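Local coordinates for protein aspartate aminotransferase (Giardia lamblia, PDB 3MEB) that probably catalyses the reversible pyridoxal-phosphate-dependent transfer of an amino group from L-aspartate to 2-oxoglutarate, giving oxaloacetate and L-glutamate, at residues R341-Q344 against M345-D348. Numbering follows the deposited sequence.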
loop_
_atom_site.group_PDB
_atom_site.type_symbol
_atom_site.label_atom_id
_atom_site.label_comp_id
_atom_site.label_asym_id
_atom_site.label_seq_id
_atom_site.Cartn_x
_atom_site.Cartn_y
_atom_site.Cartn_z
ATOM N N ARG A 341 12.957 21.345 -17.372
ATOM C CA ARG A 341 11.909 22.376 -17.298
ATOM C C ARG A 341 10.880 22.050 -16.209
ATOM O O ARG A 341 10.485 22.910 -15.428
ATOM C CB ARG A 341 11.157 22.510 -18.637
ATOM C CG ARG A 341 10.155 23.681 -18.674
ATOM C CD ARG A 341 9.456 23.858 -20.038
ATOM N NE ARG A 341 8.506 22.760 -20.275
ATOM C CZ ARG A 341 7.196 22.780 -20.002
ATOM N NH1 ARG A 341 6.596 23.858 -19.476
ATOM N NH2 ARG A 341 6.474 21.700 -20.282
ATOM N N LEU A 342 10.424 20.810 -16.161
ATOM C CA LEU A 342 9.448 20.453 -15.131
ATOM C C LEU A 342 10.047 20.481 -13.723
ATOM O O LEU A 342 9.345 20.836 -12.779
ATOM C CB LEU A 342 8.771 19.115 -15.411
ATOM C CG LEU A 342 8.009 18.982 -16.711
ATOM C CD1 LEU A 342 7.327 17.612 -16.741
ATOM C CD2 LEU A 342 7.014 20.119 -16.854
ATOM N N LEU A 343 11.314 20.104 -13.581
ATOM C CA LEU A 343 11.959 20.138 -12.255
ATOM C C LEU A 343 12.033 21.567 -11.784
ATOM O O LEU A 343 11.698 21.871 -10.652
ATOM C CB LEU A 343 13.352 19.524 -12.268
ATOM C CG LEU A 343 14.125 19.568 -10.928
ATOM C CD1 LEU A 343 13.409 18.846 -9.754
ATOM C CD2 LEU A 343 15.533 18.985 -11.126
ATOM N N GLN A 344 12.439 22.477 -12.660
ATOM C CA GLN A 344 12.455 23.893 -12.273
ATOM C C GLN A 344 11.053 24.402 -11.922
ATOM O O GLN A 344 10.865 25.137 -10.937
ATOM C CB GLN A 344 13.097 24.767 -13.356
ATOM C CG GLN A 344 13.353 26.196 -12.865
ATOM C CD GLN A 344 14.184 26.231 -11.568
ATOM O OE1 GLN A 344 13.775 26.842 -10.570
ATOM N NE2 GLN A 344 15.330 25.546 -11.575
ATOM N N MET A 345 10.069 24.024 -12.733
ATOM C CA MET A 345 8.684 24.371 -12.455
ATOM C C MET A 345 8.274 23.830 -11.085
ATOM O O MET A 345 7.692 24.549 -10.281
ATOM C CB MET A 345 7.756 23.830 -13.547
ATOM C CG MET A 345 6.282 24.261 -13.396
ATOM S SD MET A 345 5.221 23.570 -14.675
ATOM C CE MET A 345 5.891 24.405 -16.141
ATOM N N PHE A 346 8.581 22.569 -10.830
ATOM C CA PHE A 346 8.329 21.975 -9.511
ATOM C C PHE A 346 8.912 22.806 -8.381
ATOM O O PHE A 346 8.222 23.118 -7.406
ATOM C CB PHE A 346 8.911 20.587 -9.447
ATOM C CG PHE A 346 8.891 19.999 -8.067
ATOM C CD1 PHE A 346 7.685 19.737 -7.429
ATOM C CD2 PHE A 346 10.059 19.724 -7.416
ATOM C CE1 PHE A 346 7.671 19.203 -6.135
ATOM C CE2 PHE A 346 10.048 19.194 -6.151
ATOM C CZ PHE A 346 8.836 18.938 -5.512
ATOM N N TYR A 347 10.185 23.161 -8.494
ATOM C CA TYR A 347 10.825 23.952 -7.426
ATOM C C TYR A 347 10.142 25.298 -7.194
ATOM O O TYR A 347 10.008 25.726 -6.041
ATOM C CB TYR A 347 12.292 24.215 -7.734
ATOM C CG TYR A 347 13.269 23.063 -7.686
ATOM C CD1 TYR A 347 13.087 21.952 -6.836
ATOM C CD2 TYR A 347 14.442 23.113 -8.447
ATOM C CE1 TYR A 347 14.039 20.920 -6.792
ATOM C CE2 TYR A 347 15.390 22.077 -8.396
ATOM C CZ TYR A 347 15.182 21.008 -7.567
ATOM O OH TYR A 347 16.137 20.018 -7.544
ATOM N N ASP A 348 9.783 25.992 -8.285
ATOM C CA ASP A 348 9.026 27.249 -8.241
ATOM C C ASP A 348 7.647 27.040 -7.568
ATOM O O ASP A 348 7.191 27.866 -6.774
ATOM C CB ASP A 348 8.750 27.798 -9.669
ATOM C CG ASP A 348 10.022 28.229 -10.426
ATOM O OD1 ASP A 348 11.094 28.332 -9.835
ATOM O OD2 ASP A 348 9.947 28.514 -11.640
#
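Leu343 sends CG anti to its own N (chi1 178°), and Tyr347 carries its ring beside its N (chi1 -70°), which lays the leucine branches against the ring one turn on. Leu343 CD1 lies over one face of the Tyr347 ring in a CH-pi contact, 3.9 Å from the centroid. Leu343 CD1 sits off-centre, toward the hydroxyl end, 3.5 Å from Tyr347 CZ. Leu343 CD2 stays farther out, 3.8 Å from Tyr347 OH. Leu343 CD1 also comes within 4.2 Å of Phe346 CD2. Met345 and Arg341 run side by side, and Met345 CE ends 3.5 Å from Arg341 NH1. All eight residues belong to the first turns of helix 340-370, a long helix of the aspartate aminotransferase fold. Four successive alpha-helical hydrogen bonds hold these turns, from Met345 N to Arg341 O (2.9 Å) through Asp348 N to Gln344 O (3.0 Å). Side chains on different faces meet different helices. Leu343 and Tyr347 pack on Phe105 of helix 97-108. Arg341 makes a salt bridge to Glu74 of helix 70-81, a helix that Leu342 and Met345 also touch. Buried Phe346 stacks on Phe279, and its side chain lies about 9 Å from that of the cofactor-binding Lys277.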